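Local coordinates for Ras-related protein Rab-7L1 (Homo sapiens, PDB 6HH2) that binds and hydrolyses GTP as a Rab switch in endosome, lysosome and Golgi trafficking, recruiting LRRK2 to the Golgi and stimulating its kinase activity, at residues R7-G17 with Y57-I67. The protein carries 4 engineered substitutions. Residues are numbered along the deposited sequence; the frame is centred on the assembly and turned at random. Where two conformers were deposited one is given.
Sequences RDHLFKVLVVG and YEIVRLQLWDI
Lys12 lies flat over one face of the Trp65 indole. Its chain is extended from end to end, CG anti to the backbone N (chi1 167°), which carries the methylenes across the ring system: CE stands 3.5 Å from Trp65 CE2, and NZ sits over the six-membered ring, 3.6 Å from its centroid, in a cation-pi contact. The same ammonium also donates to the carbonyls of Tyr80, in helix 78-81, and of Arg82, just after it. The rotation of the indole is fixed from its own strand, where Trp65 NE1 gives a nearly straight bond of 3.0 Å to Gln63 OE1.

On this face, toward the strand starts, Leu10 CD1 rests on the aliphatic part of Arg61, 3.7 Å from CG. The Arg61 chain then bends at chi3 (-71°) to bring NH1 to Asp8 OD2 at 3.1 Å; the hydrogen bond of this salt bridge is straight, in the guanidinium plane but meeting OD2 from above the carboxylate plane. Alongside, Asp8 OD1 touches Ile59 CG1.

Strands 8-17 and 58-66 run parallel, at 17° to each other, as neighbours in the Ras-type sheet with strand order 2-3-1-4-5-6. Backbone bonds join them from Arg7 to Ile67. At their far ends, Gly17 begins what fits a P-loop, and Asp66, bonded to Thr24, lies near the bound magnesium and GDP.

The other face is largely apolar: Phe11 turns its ring edge to Val60 CG1 and Leu62 CD2, and Val13 CB meets Leu64 CD2 at 4.2 Å. Helix 165-178 packs on Phe11 and Val13 through Met176. Nearer the strand starts, His9 NE2 donates to Glu58 OE2 (2.8 Å), reaching the anti side of the carboxylate from outside its plane, while Glu58 OE1 is bonded to Ser55.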
# COMPACT_ATOMS: atom_id res chain seq x y z
N ARG A 7 -16.78 15.44 10.03
CA ARG A 7 -15.97 14.40 10.63
C ARG A 7 -14.82 14.10 9.71
O ARG A 7 -14.98 14.12 8.53
CB ARG A 7 -16.78 13.13 10.85
CG ARG A 7 -16.94 12.69 12.28
CD ARG A 7 -18.18 11.82 12.54
NE ARG A 7 -19.32 12.56 13.12
CZ ARG A 7 -20.56 12.08 13.30
NH1 ARG A 7 -20.88 10.84 12.96
NH2 ARG A 7 -21.49 12.86 13.82
N ASP A 8 -13.66 13.87 10.27
CA ASP A 8 -12.51 13.49 9.48
C ASP A 8 -12.11 12.07 9.87
O ASP A 8 -12.07 11.73 11.06
CB ASP A 8 -11.33 14.44 9.72
CG ASP A 8 -11.59 15.86 9.22
OD1 ASP A 8 -12.77 16.22 8.95
OD2 ASP A 8 -10.60 16.63 9.10
N HIS A 9 -11.89 11.24 8.88
CA HIS A 9 -11.40 9.88 9.07
C HIS A 9 -9.98 9.86 8.54
O HIS A 9 -9.78 9.99 7.34
CB HIS A 9 -12.25 8.89 8.27
CG HIS A 9 -13.72 8.95 8.61
ND1 HIS A 9 -14.27 8.21 9.63
CD2 HIS A 9 -14.73 9.68 8.08
CE1 HIS A 9 -15.56 8.48 9.72
NE2 HIS A 9 -15.87 9.39 8.81
N LEU A 10 -9.01 9.66 9.43
CA LEU A 10 -7.60 9.71 9.06
C LEU A 10 -7.04 8.30 9.06
O LEU A 10 -7.18 7.57 10.06
CB LEU A 10 -6.84 10.56 10.08
CG LEU A 10 -5.33 10.59 9.88
CD1 LEU A 10 -4.89 11.28 8.58
CD2 LEU A 10 -4.72 11.28 11.09
N PHE A 11 -6.43 7.90 7.93
CA PHE A 11 -5.85 6.57 7.78
C PHE A 11 -4.39 6.67 7.34
O PHE A 11 -4.09 7.28 6.32
CB PHE A 11 -6.63 5.71 6.77
CG PHE A 11 -8.07 5.50 7.13
CD1 PHE A 11 -8.43 4.85 8.32
CD2 PHE A 11 -9.06 6.02 6.30
CE1 PHE A 11 -9.79 4.66 8.62
CE2 PHE A 11 -10.41 5.82 6.63
CZ PHE A 11 -10.75 5.18 7.79
N LYS A 12 -3.50 6.02 8.08
CA LYS A 12 -2.09 5.90 7.69
C LYS A 12 -1.92 4.59 6.95
O LYS A 12 -2.26 3.52 7.47
CB LYS A 12 -1.24 5.95 8.97
CG LYS A 12 0.23 5.52 8.77
CD LYS A 12 1.07 5.85 10.00
CE LYS A 12 2.51 5.33 9.70
NZ LYS A 12 3.41 5.66 10.86
N VAL A 13 -1.46 4.67 5.70
CA VAL A 13 -1.36 3.51 4.82
C VAL A 13 0.13 3.31 4.52
O VAL A 13 0.80 4.23 4.03
CB VAL A 13 -2.13 3.75 3.52
CG1 VAL A 13 -1.93 2.57 2.58
CG2 VAL A 13 -3.63 3.97 3.86
N LEU A 14 0.64 2.11 4.80
CA LEU A 14 2.05 1.79 4.50
C LEU A 14 2.16 1.25 3.09
O LEU A 14 1.41 0.34 2.72
CB LEU A 14 2.53 0.72 5.48
CG LEU A 14 2.25 1.04 6.93
CD1 LEU A 14 2.80 -0.08 7.83
CD2 LEU A 14 2.90 2.41 7.30
N VAL A 15 3.04 1.82 2.28
CA VAL A 15 3.34 1.32 0.95
C VAL A 15 4.73 0.70 1.01
O VAL A 15 5.75 1.39 1.18
CB VAL A 15 3.31 2.42 -0.10
CG1 VAL A 15 3.60 1.83 -1.47
CG2 VAL A 15 1.91 3.12 -0.04
N VAL A 16 4.78 -0.62 1.02
CA VAL A 16 6.00 -1.39 1.26
C VAL A 16 6.22 -2.35 0.11
O VAL A 16 5.32 -2.63 -0.68
CB VAL A 16 6.04 -2.14 2.61
CG1 VAL A 16 5.93 -1.17 3.79
CG2 VAL A 16 4.96 -3.24 2.69
N GLY A 17 7.41 -2.91 0.07
CA GLY A 17 7.82 -3.76 -1.02
C GLY A 17 9.27 -3.50 -1.35
O GLY A 17 9.87 -2.53 -0.90
N TYR A 57 -20.82 15.48 5.18
CA TYR A 57 -20.22 16.04 6.38
C TYR A 57 -18.92 15.36 6.79
O TYR A 57 -18.37 15.69 7.85
CB TYR A 57 -21.20 16.07 7.57
CG TYR A 57 -21.38 14.69 8.16
CD1 TYR A 57 -22.13 13.73 7.48
CD2 TYR A 57 -20.78 14.33 9.37
CE1 TYR A 57 -22.28 12.46 7.99
CE2 TYR A 57 -20.93 13.05 9.89
CZ TYR A 57 -21.69 12.12 9.18
OH TYR A 57 -21.87 10.83 9.64
N GLU A 58 -18.40 14.44 5.97
CA GLU A 58 -17.21 13.68 6.32
C GLU A 58 -16.17 13.74 5.21
O GLU A 58 -16.51 13.64 4.03
CB GLU A 58 -17.51 12.19 6.44
CG GLU A 58 -18.60 11.88 7.47
CD GLU A 58 -19.06 10.45 7.32
OE1 GLU A 58 -19.91 10.15 6.44
OE2 GLU A 58 -18.53 9.60 8.03
N ILE A 59 -14.91 13.81 5.60
CA ILE A 59 -13.84 13.59 4.64
C ILE A 59 -13.00 12.40 5.12
O ILE A 59 -13.03 12.01 6.29
CB ILE A 59 -12.96 14.84 4.46
CG1 ILE A 59 -12.31 15.23 5.78
CG2 ILE A 59 -13.75 16.02 3.84
CD1 ILE A 59 -11.10 16.14 5.59
N VAL A 60 -12.29 11.79 4.16
CA VAL A 60 -11.27 10.76 4.40
C VAL A 60 -9.93 11.36 4.04
O VAL A 60 -9.78 11.95 2.95
CB VAL A 60 -11.54 9.54 3.52
CG1 VAL A 60 -10.32 8.61 3.52
CG2 VAL A 60 -12.79 8.80 4.04
N ARG A 61 -8.96 11.25 4.94
CA ARG A 61 -7.62 11.77 4.72
C ARG A 61 -6.66 10.58 4.81
O ARG A 61 -6.68 9.84 5.80
CB ARG A 61 -7.29 12.83 5.78
CG ARG A 61 -5.87 13.36 5.72
CD ARG A 61 -5.62 14.53 6.71
NE ARG A 61 -6.32 15.73 6.27
CZ ARG A 61 -7.43 16.22 6.82
NH1 ARG A 61 -7.99 15.61 7.87
NH2 ARG A 61 -7.97 17.33 6.34
N LEU A 62 -5.88 10.36 3.76
CA LEU A 62 -4.92 9.26 3.76
C LEU A 62 -3.51 9.83 3.85
O LEU A 62 -3.16 10.74 3.10
CB LEU A 62 -4.96 8.48 2.46
CG LEU A 62 -6.29 7.93 2.02
CD1 LEU A 62 -6.03 7.11 0.74
CD2 LEU A 62 -6.86 7.08 3.15
N GLN A 63 -2.70 9.30 4.77
CA GLN A 63 -1.25 9.49 4.78
C GLN A 63 -0.63 8.29 4.08
O GLN A 63 -0.80 7.14 4.53
CB GLN A 63 -0.72 9.55 6.21
CG GLN A 63 -1.26 10.70 7.03
CD GLN A 63 -0.68 10.73 8.43
OE1 GLN A 63 0.05 9.78 8.81
NE2 GLN A 63 -0.97 11.76 9.20
N LEU A 64 0.05 8.53 2.98
CA LEU A 64 0.69 7.47 2.22
C LEU A 64 2.19 7.46 2.60
O LEU A 64 2.93 8.39 2.27
CB LEU A 64 0.53 7.74 0.72
CG LEU A 64 -0.93 7.82 0.28
CD1 LEU A 64 -1.01 8.46 -1.12
CD2 LEU A 64 -1.55 6.40 0.33
N TRP A 65 2.63 6.39 3.28
CA TRP A 65 3.98 6.30 3.84
C TRP A 65 4.80 5.36 2.97
O TRP A 65 4.56 4.16 2.98
CB TRP A 65 3.92 5.80 5.28
CG TRP A 65 3.50 6.79 6.28
CD1 TRP A 65 2.23 7.38 6.41
CD2 TRP A 65 4.30 7.32 7.32
NE1 TRP A 65 2.22 8.22 7.51
CE2 TRP A 65 3.48 8.22 8.08
CE3 TRP A 65 5.62 7.09 7.71
CZ2 TRP A 65 3.96 8.91 9.18
CZ3 TRP A 65 6.10 7.77 8.83
CH2 TRP A 65 5.27 8.68 9.56
N ASP A 66 5.77 5.89 2.23
CA ASP A 66 6.65 5.06 1.37
C ASP A 66 7.87 4.63 2.20
O ASP A 66 8.60 5.47 2.74
CB ASP A 66 7.07 5.98 0.22
CG ASP A 66 7.96 5.36 -0.83
OD1 ASP A 66 8.52 4.27 -0.68
OD2 ASP A 66 8.09 6.08 -1.85
N ILE A 67 8.11 3.30 2.29
CA ILE A 67 9.23 2.84 3.11
C ILE A 67 10.57 3.32 2.58
O ILE A 67 11.55 3.39 3.34
CB ILE A 67 9.18 1.31 3.31
CG1 ILE A 67 10.25 0.84 4.30
CG2 ILE A 67 9.30 0.56 1.99
CD1 ILE A 67 9.79 -0.34 5.06